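Local coordinates for adenosine monophosphate-protein transferase FICD homolog (Caenorhabditis elegans, PDB 5JJ6), which belongs to the Fic/DOC family and combines a largely helical Fido domain with an N-terminal array of helical hairpins, at residues B[107-112]-B[329-334]; B[299-304]-B[335-340]; B[53-58]-B[83-88]. All coordinates share one frame; numbering follows the deposited sequence.

Interaction 1: B[107-112]-B[329-334]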
loop_
_atom_site.group_PDB
_atom_site.type_symbol
_atom_site.label_atom_id
_atom_site.label_comp_id
_atom_site.label_asym_id
_atom_site.label_seq_id
_atom_site.Cartn_x
_atom_site.Cartn_y
_atom_site.Cartn_z
ATOM N N ARG B 107 3.828 42.897 4.992
ATOM C CA ARG B 107 4.233 42.771 6.384
ATOM C C ARG B 107 3.052 42.951 7.326
ATOM O O ARG B 107 2.925 42.231 8.325
ATOM C CB ARG B 107 5.328 43.778 6.719
ATOM C CG ARG B 107 6.720 43.175 6.731
ATOM C CD ARG B 107 7.721 44.117 7.372
ATOM N NE ARG B 107 7.674 45.435 6.745
ATOM C CZ ARG B 107 8.344 45.767 5.641
ATOM N NH1 ARG B 107 9.130 44.875 5.040
ATOM N NH2 ARG B 107 8.235 46.995 5.140
ATOM N N LYS B 108 2.150 43.870 6.994
ATOM C CA LYS B 108 0.985 44.019 7.857
ATOM C C LYS B 108 -0.060 42.927 7.669
ATOM O O LYS B 108 -0.729 42.553 8.629
ATOM C CB LYS B 108 0.344 45.396 7.677
ATOM C CG LYS B 108 -0.537 45.563 6.469
ATOM C CD LYS B 108 -1.326 46.863 6.575
ATOM C CE LYS B 108 -2.278 46.844 7.773
ATOM N NZ LYS B 108 -3.249 47.988 7.761
ATOM N N MET B 109 -0.185 42.385 6.461
ATOM C CA MET B 109 -0.976 41.163 6.287
ATOM C C MET B 109 -0.508 40.069 7.226
ATOM O O MET B 109 -1.297 39.539 8.012
ATOM C CB MET B 109 -0.887 40.650 4.855
ATOM C CG MET B 109 -1.462 39.260 4.678
ATOM S SD MET B 109 -0.918 38.493 3.133
ATOM C CE MET B 109 0.830 38.266 3.427
ATOM N N LEU B 110 0.777 39.741 7.150
ATOM C CA LEU B 110 1.345 38.758 8.064
ATOM C C LEU B 110 1.101 39.078 9.537
ATOM O O LEU B 110 0.818 38.178 10.331
ATOM C CB LEU B 110 2.840 38.618 7.830
ATOM C CG LEU B 110 3.224 37.970 6.509
ATOM C CD1 LEU B 110 4.690 37.598 6.544
ATOM C CD2 LEU B 110 2.365 36.741 6.228
ATOM N N ARG B 111 1.218 40.351 9.908
ATOM C CA ARG B 111 0.944 40.729 11.293
ATOM C C ARG B 111 -0.510 40.446 11.676
ATOM O O ARG B 111 -0.781 39.949 12.765
ATOM C CB ARG B 111 1.298 42.194 11.537
ATOM C CG ARG B 111 2.542 42.347 12.417
ATOM C CD ARG B 111 3.112 43.744 12.334
ATOM N NE ARG B 111 2.052 44.724 12.124
ATOM C CZ ARG B 111 2.030 45.609 11.130
ATOM N NH1 ARG B 111 3.017 45.637 10.239
ATOM N NH2 ARG B 111 1.013 46.461 11.025
ATOM N N SER B 112 -1.431 40.735 10.764
ATOM C CA SER B 112 -2.857 40.531 10.996
ATOM C C SER B 112 -3.164 39.039 11.202
ATOM O O SER B 112 -3.870 38.656 12.148
ATOM C CB SER B 112 -3.667 41.103 9.835
ATOM O OG SER B 112 -4.956 40.527 9.791
ATOM N N PHE B 329 2.600 33.052 -3.394
ATOM C CA PHE B 329 2.326 31.820 -2.667
ATOM C C PHE B 329 2.219 32.106 -1.172
ATOM O O PHE B 329 1.278 31.652 -0.522
ATOM C CB PHE B 329 3.408 30.780 -2.938
ATOM C CG PHE B 329 3.157 29.456 -2.283
ATOM C CD1 PHE B 329 1.963 28.782 -2.481
ATOM C CD2 PHE B 329 4.119 28.881 -1.470
ATOM C CE1 PHE B 329 1.724 27.546 -1.873
ATOM C CE2 PHE B 329 3.895 27.651 -0.862
ATOM C CZ PHE B 329 2.693 26.977 -1.064
ATOM N N VAL B 330 3.158 32.882 -0.637
ATOM C CA VAL B 330 3.096 33.260 0.771
ATOM C C VAL B 330 1.772 33.938 1.099
ATOM O O VAL B 330 1.156 33.652 2.122
ATOM C CB VAL B 330 4.255 34.198 1.170
ATOM C CG1 VAL B 330 3.966 34.870 2.503
ATOM C CG2 VAL B 330 5.552 33.419 1.239
ATOM N N ARG B 331 1.342 34.826 0.217
ATOM C CA ARG B 331 0.086 35.530 0.388
ATOM C C ARG B 331 -1.069 34.552 0.372
ATOM O O ARG B 331 -2.044 34.715 1.110
ATOM C CB ARG B 331 -0.096 36.594 -0.704
ATOM C CG ARG B 331 0.872 37.784 -0.588
ATOM C CD ARG B 331 0.525 38.888 -1.569
ATOM N NE ARG B 331 1.381 38.907 -2.742
ATOM C CZ ARG B 331 2.312 39.826 -2.959
ATOM N NH1 ARG B 331 2.482 40.801 -2.089
ATOM N NH2 ARG B 331 3.065 39.788 -4.049
ATOM N N TYR B 332 -0.941 33.525 -0.459
ATOM C CA TYR B 332 -1.964 32.479 -0.588
ATOM C C TYR B 332 -2.120 31.671 0.694
ATOM O O TYR B 332 -3.231 31.593 1.264
ATOM C CB TYR B 332 -1.622 31.568 -1.772
ATOM C CG TYR B 332 -2.544 30.387 -1.965
ATOM C CD1 TYR B 332 -3.792 30.537 -2.543
ATOM C CD2 TYR B 332 -2.142 29.109 -1.606
ATOM C CE1 TYR B 332 -4.630 29.457 -2.725
ATOM C CE2 TYR B 332 -2.965 28.027 -1.786
ATOM C CZ TYR B 332 -4.213 28.200 -2.341
ATOM O OH TYR B 332 -5.041 27.103 -2.522
ATOM N N VAL B 333 -1.025 31.079 1.167
ATOM C CA VAL B 333 -1.124 30.273 2.379
ATOM C C VAL B 333 -1.524 31.161 3.574
ATOM O O VAL B 333 -2.244 30.695 4.470
ATOM C CB VAL B 333 0.167 29.449 2.685
ATOM C CG1 VAL B 333 1.074 29.375 1.481
ATOM C CG2 VAL B 333 0.881 29.953 3.888
ATOM N N ALA B 334 -1.093 32.425 3.585
ATOM C CA ALA B 334 -1.532 33.349 4.628
ATOM C C ALA B 334 -3.047 33.531 4.584
ATOM O O ALA B 334 -3.730 33.427 5.603
ATOM C CB ALA B 334 -0.848 34.677 4.486
#

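Interaction 2: B[299-304]-B[335-340]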
loop_
_atom_site.group_PDB
_atom_site.type_symbol
_atom_site.label_atom_id
_atom_site.label_comp_id
_atom_site.label_asym_id
_atom_site.label_seq_id
_atom_site.Cartn_x
_atom_site.Cartn_y
_atom_site.Cartn_z
ATOM N N SER B 299 3.893 26.041 15.092
ATOM C CA SER B 299 3.941 27.450 15.437
ATOM C C SER B 299 2.580 27.913 15.918
ATOM O O SER B 299 2.279 29.106 15.889
ATOM C CB SER B 299 4.395 28.284 14.246
ATOM O OG SER B 299 5.679 27.865 13.826
ATOM N N GLY B 300 1.746 26.962 16.332
ATOM C CA GLY B 300 0.484 27.297 16.965
ATOM C C GLY B 300 -0.720 27.533 16.070
ATOM O O GLY B 300 -1.728 28.053 16.532
ATOM N N PHE B 301 -0.622 27.189 14.791
ATOM C CA PHE B 301 -1.767 27.333 13.889
ATOM C C PHE B 301 -2.628 26.086 13.880
ATOM O O PHE B 301 -2.127 24.978 14.082
ATOM C CB PHE B 301 -1.312 27.642 12.457
ATOM C CG PHE B 301 -0.834 29.048 12.263
ATOM C CD1 PHE B 301 0.480 29.390 12.533
ATOM C CD2 PHE B 301 -1.703 30.030 11.814
ATOM C CE1 PHE B 301 0.916 30.681 12.357
ATOM C CE2 PHE B 301 -1.271 31.327 11.635
ATOM C CZ PHE B 301 0.037 31.658 11.907
ATOM N N PRO B 302 -3.935 26.259 13.637
ATOM C CA PRO B 302 -4.779 25.097 13.370
ATOM C C PRO B 302 -4.369 24.506 12.036
ATOM O O PRO B 302 -3.641 25.165 11.310
ATOM C CB PRO B 302 -6.183 25.694 13.306
ATOM C CG PRO B 302 -5.967 27.103 12.884
ATOM C CD PRO B 302 -4.689 27.520 13.544
ATOM N N PRO B 303 -4.848 23.306 11.690
ATOM C CA PRO B 303 -4.497 22.762 10.371
ATOM C C PRO B 303 -4.820 23.729 9.226
ATOM O O PRO B 303 -5.848 24.414 9.247
ATOM C CB PRO B 303 -5.333 21.485 10.295
ATOM C CG PRO B 303 -5.403 21.049 11.703
ATOM C CD PRO B 303 -5.544 22.309 12.516
ATOM N N VAL B 304 -3.911 23.826 8.266
ATOM C CA VAL B 304 -4.120 24.742 7.157
ATOM C C VAL B 304 -4.681 24.016 5.949
ATOM O O VAL B 304 -4.016 23.186 5.318
ATOM C CB VAL B 304 -2.827 25.453 6.743
ATOM C CG1 VAL B 304 -3.078 26.280 5.490
ATOM C CG2 VAL B 304 -2.337 26.331 7.872
ATOM N N LYS B 335 -3.571 33.812 3.401
ATOM C CA LYS B 335 -5.011 33.978 3.228
ATOM C C LYS B 335 -5.779 32.792 3.781
ATOM O O LYS B 335 -6.797 32.960 4.477
ATOM C CB LYS B 335 -5.373 34.168 1.754
ATOM C CG LYS B 335 -6.853 34.115 1.480
ATOM C CD LYS B 335 -7.186 34.345 0.016
ATOM C CE LYS B 335 -8.684 34.407 -0.159
ATOM N NZ LYS B 335 -9.103 35.048 -1.422
ATOM N N HIS B 336 -5.286 31.589 3.497
ATOM C CA HIS B 336 -6.082 30.411 3.843
ATOM C C HIS B 336 -5.887 29.902 5.266
ATOM O O HIS B 336 -6.802 29.297 5.825
ATOM C CB HIS B 336 -5.814 29.290 2.855
ATOM C CG HIS B 336 -6.456 29.523 1.532
ATOM N ND1 HIS B 336 -7.763 29.938 1.413
ATOM C CD2 HIS B 336 -5.972 29.436 0.273
ATOM C CE1 HIS B 336 -8.065 30.077 0.136
ATOM N NE2 HIS B 336 -6.994 29.782 -0.578
ATOM N N SER B 337 -4.735 30.148 5.875
ATOM C CA SER B 337 -4.646 29.868 7.298
ATOM C C SER B 337 -5.508 30.894 8.040
ATOM O O SER B 337 -6.100 30.586 9.083
ATOM C CB SER B 337 -3.206 29.876 7.796
ATOM O OG SER B 337 -2.516 31.002 7.325
ATOM N N GLU B 338 -5.601 32.110 7.501
ATOM C CA GLU B 338 -6.512 33.076 8.101
ATOM C C GLU B 338 -7.957 32.551 7.976
ATOM O O GLU B 338 -8.726 32.646 8.921
ATOM C CB GLU B 338 -6.355 34.474 7.474
ATOM C CG GLU B 338 -7.495 35.447 7.817
ATOM C CD GLU B 338 -7.072 36.923 7.876
ATOM O OE1 GLU B 338 -7.962 37.791 8.027
ATOM O OE2 GLU B 338 -5.862 37.225 7.771
ATOM N N ALA B 339 -8.329 31.996 6.823
ATOM C CA ALA B 339 -9.682 31.450 6.670
ATOM C C ALA B 339 -9.937 30.227 7.571
ATOM O O ALA B 339 -11.074 29.972 7.969
ATOM C CB ALA B 339 -9.951 31.091 5.217
ATOM N N SER B 340 -8.889 29.451 7.847
ATOM C CA SER B 340 -8.962 28.320 8.775
ATOM C C SER B 340 -9.256 28.791 10.197
ATOM O O SER B 340 -10.252 28.380 10.833
ATOM C CB SER B 340 -7.660 27.522 8.743
ATOM O OG SER B 340 -7.352 27.115 7.419
#

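Interaction 3: B[53-58]-B[83-88]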
loop_
_atom_site.group_PDB
_atom_site.type_symbol
_atom_site.label_atom_id
_atom_site.label_comp_id
_atom_site.label_asym_id
_atom_site.label_seq_id
_atom_site.Cartn_x
_atom_site.Cartn_y
_atom_site.Cartn_z
ATOM N N THR B 53 1.441 36.353 -22.243
ATOM C CA THR B 53 2.861 36.450 -21.952
ATOM C C THR B 53 3.486 37.623 -22.688
ATOM O O THR B 53 4.710 37.725 -22.776
ATOM C CB THR B 53 3.600 35.164 -22.337
ATOM O OG1 THR B 53 3.369 34.877 -23.722
ATOM C CG2 THR B 53 3.069 34.008 -21.503
ATOM N N ASN B 54 2.639 38.519 -23.191
ATOM C CA ASN B 54 3.099 39.697 -23.904
ATOM C C ASN B 54 3.451 40.828 -22.933
ATOM O O ASN B 54 2.561 41.376 -22.281
ATOM C CB ASN B 54 2.029 40.146 -24.892
ATOM C CG ASN B 54 2.462 41.329 -25.734
ATOM O OD1 ASN B 54 2.655 42.431 -25.224
ATOM N ND2 ASN B 54 2.592 41.111 -27.035
ATOM N N PRO B 55 4.749 41.179 -22.841
ATOM C CA PRO B 55 5.267 42.114 -21.829
ATOM C C PRO B 55 4.626 43.498 -21.925
ATOM O O PRO B 55 4.431 44.167 -20.916
ATOM C CB PRO B 55 6.768 42.183 -22.124
ATOM C CG PRO B 55 7.062 40.984 -22.932
ATOM C CD PRO B 55 5.815 40.627 -23.687
ATOM N N GLN B 56 4.321 43.935 -23.137
ATOM C CA GLN B 56 3.675 45.222 -23.327
ATOM C C GLN B 56 2.258 45.238 -22.720
ATOM O O GLN B 56 1.872 46.192 -22.021
ATOM C CB GLN B 56 3.641 45.540 -24.810
ATOM C CG GLN B 56 4.679 46.536 -25.228
ATOM C CD GLN B 56 4.666 46.790 -26.718
ATOM O OE1 GLN B 56 3.692 46.479 -27.401
ATOM N NE2 GLN B 56 5.735 47.400 -27.225
ATOM N N ILE B 57 1.511 44.156 -22.945
ATOM C CA ILE B 57 0.166 44.010 -22.390
ATOM C C ILE B 57 0.226 43.935 -20.880
ATOM O O ILE B 57 -0.559 44.579 -20.196
ATOM C CB ILE B 57 -0.546 42.748 -22.934
ATOM C CG1 ILE B 57 -0.968 42.968 -24.378
ATOM C CG2 ILE B 57 -1.782 42.392 -22.109
ATOM C CD1 ILE B 57 -1.293 41.690 -25.065
ATOM N N LEU B 58 1.169 43.145 -20.370
ATOM C CA LEU B 58 1.381 43.014 -18.931
ATOM C C LEU B 58 1.705 44.351 -18.279
ATOM O O LEU B 58 1.160 44.682 -17.221
ATOM C CB LEU B 58 2.496 42.011 -18.647
ATOM C CG LEU B 58 2.014 40.553 -18.713
ATOM C CD1 LEU B 58 3.175 39.580 -18.739
ATOM C CD2 LEU B 58 1.089 40.255 -17.553
ATOM N N ALA B 83 9.992 39.038 -15.986
ATOM C CA ALA B 83 10.456 37.649 -15.982
ATOM C C ALA B 83 10.408 37.036 -17.375
ATOM O O ALA B 83 11.296 36.272 -17.751
ATOM C CB ALA B 83 9.649 36.809 -15.008
ATOM N N TYR B 84 9.378 37.397 -18.138
ATOM C CA TYR B 84 9.194 36.882 -19.491
ATOM C C TYR B 84 10.132 37.556 -20.477
ATOM O O TYR B 84 10.422 37.016 -21.537
ATOM C CB TYR B 84 7.756 37.078 -19.969
ATOM C CG TYR B 84 6.733 36.263 -19.204
ATOM C CD1 TYR B 84 7.123 35.194 -18.415
ATOM C CD2 TYR B 84 5.374 36.537 -19.314
ATOM C CE1 TYR B 84 6.199 34.456 -17.726
ATOM C CE2 TYR B 84 4.443 35.807 -18.627
ATOM C CZ TYR B 84 4.862 34.764 -17.835
ATOM O OH TYR B 84 3.941 34.006 -17.141
ATOM N N ASP B 85 10.583 38.757 -20.126
ATOM C CA ASP B 85 11.409 39.565 -21.014
ATOM C C ASP B 85 12.600 40.133 -20.241
ATOM O O ASP B 85 12.602 41.307 -19.882
ATOM C CB ASP B 85 10.560 40.693 -21.616
ATOM C CG ASP B 85 11.187 41.321 -22.859
ATOM O OD1 ASP B 85 12.084 40.689 -23.466
ATOM O OD2 ASP B 85 10.752 42.436 -23.239
ATOM N N PRO B 86 13.628 39.302 -20.005
ATOM C CA PRO B 86 14.835 39.671 -19.241
ATOM C C PRO B 86 15.532 40.911 -19.806
ATOM O O PRO B 86 15.860 40.923 -20.986
ATOM C CB PRO B 86 15.734 38.441 -19.386
ATOM C CG PRO B 86 14.797 37.321 -19.755
ATOM C CD PRO B 86 13.703 37.935 -20.548
ATOM N N GLY B 87 15.719 41.941 -18.980
ATOM C CA GLY B 87 16.350 43.182 -19.400
ATOM C C GLY B 87 15.357 44.295 -19.707
ATOM O O GLY B 87 15.737 45.424 -19.958
ATOM N N ASN B 88 14.068 43.985 -19.676
ATOM C CA ASN B 88 13.028 44.980 -19.938
ATOM C C ASN B 88 12.995 46.086 -18.861
ATOM O O ASN B 88 12.449 45.883 -17.765
ATOM C CB ASN B 88 11.683 44.252 -20.037
ATOM C CG ASN B 88 10.568 45.128 -20.516
ATOM O OD1 ASN B 88 10.324 46.199 -19.972
ATOM N ND2 ASN B 88 9.879 44.681 -21.568
#

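Interaction 1: B[107-112]-B[329-334]
M109 and L110 of helix 89-120 reach across to V330, R331 and A334 of helix 327-346. The two short segments run nearly parallel, with axes 10.7 Å apart at a crossing angle of 23°.

The apolar contacts come first. M109 starts out extended, with CG anti to its backbone N (chi1 169°), and bends only at chi3. The extended part brings SD to 4.0 Å from A334 CB. The bend sets the methyl CE 4.0 Å from R331 CG, and the two side chains cross at about a right angle. L110 uses one branch. Its CD2 lies 4.2 Å from A334 CB and 4.5 Å from V330 CG1. A334 CB therefore touches both M109 and L110.

The polar end of R331 finds its partner just outside the segments. The chain gives its aliphatic root to M109 and carries its guanidinium on to a salt bridge from NH1 to D106 OD2, three residues before M109 on the same helix. V330 and L110 also pack against helix 263-277.

No hydrogen bond crosses between the segments. Thioether, methyl and methylene groups make contacts without strict direction, whereas the D106 salt bridge adds a specific charged tie between the same two helices.

Interaction 2: B[299-304]-B[335-340]
S340 CB of helix 327-346 meets the loop 299-304, 3.6 Å from P303 O and 4.5 Å from P302 CG. At the tip, S340 OG sits 3.6 Å from the same P303 O and 4.0 Å from V304 CA. The hydroxyl points back to its own helix, because OG is anti to the carbonyl carbon (chi1 -55°). There it donates to H336 O at 2.8 Å. S340 N also bonds to H336 O, and the two donors arrive from opposite faces of the carbonyl plane. The polar tip of this buried serine is thus satisfied within the helix, and it meets the loop by packing.

One turn earlier, S337 does much the same. Its CB takes V304 CG2 at 3.7 Å and lies obliquely to the F301 ring, 4.3 Å from CD2. Its OG hydrogen-bonds to V333 O and A334 O of the preceding turn.

G300, at positive phi, is the C-prime residue of a Schellman motif that ends helix 284-297. The chain then turns into F301 and the two prolines. F301 and V304 also touch M296 of helix 284-297, and N293 OD1 accepts a hydrogen bond from V304 N. P302 reaches F120 of helix 89-120. Farther along helix 327-346, F301 and P302 touch I341, and both prolines touch Y344. The loop is packed between these three helices.

Interaction 3: B[53-58]-B[83-88]
T53 packs against the ring of Y84. Its CA lies 3.6 Å from Y84 CD2, and its methyl CG2 is 3.7 Å from Y84 CE2. The two side chains cross at about a right angle.

N54 turns away from the second segment and caps its own helix, 55-67. Its OD1 accepts from I57 N at 3.1 Å, while its ND2 bonds to D14.

P55 begins the helix and points across. Its CG is 3.7 Å from D85 CB, and its CB is 4.0 Å from N88 ND2. N88 ND2 donates to D85 OD2 at 2.9 Å, nearly straight (N-H...O 162°), on the anti side and tilted out of the carboxylate plane, with OD2 close to the amide plane of N88. Both residues place CG anti to the backbone N (chi1 -162° and -171°), bringing their polar ends together beside P55. A type II turn runs from D85 to N88, with G87 at positive phi, and N88 OD1 caps A91 N.

I57 faces helices 16-26 and 37-50. L58 CD1 meets Y84 CD2 at 3.8 Å. T53 and L58 both meet the CD2-CE2 side of the Y84 ring, obliquely.

Two interhelix corners pack together here, each with an Asn N-cap. Paired helices joined by short Pro- and Asn-containing turns are consistent with the tetratricopeptide-type repeats of FICD proteins.

Interactions 1 and 2 share helix 327-346, with centres 11 Å apart; S112 of the first packs near E338 of the second. Interaction 2 is the buried one and joins a loop to the helix. Interaction 1 is partly buried and joins two helices. Interaction 3 stands apart at the surface, about 27 Å from interaction 1 and 35 Å from interaction 2 between centres. Helix 89-120 follows from its turn and leads to interaction 1. None has a cross-segment hydrogen bond. Interaction 1 is aliphatic and thioether packing, with a salt bridge from R331 to D106 at its margin. Interaction 2 packs serines, whose hydroxyls bond within their helix, against F301, V304 and two prolines. Interaction 3 mixes an aromatic ring with capped turns.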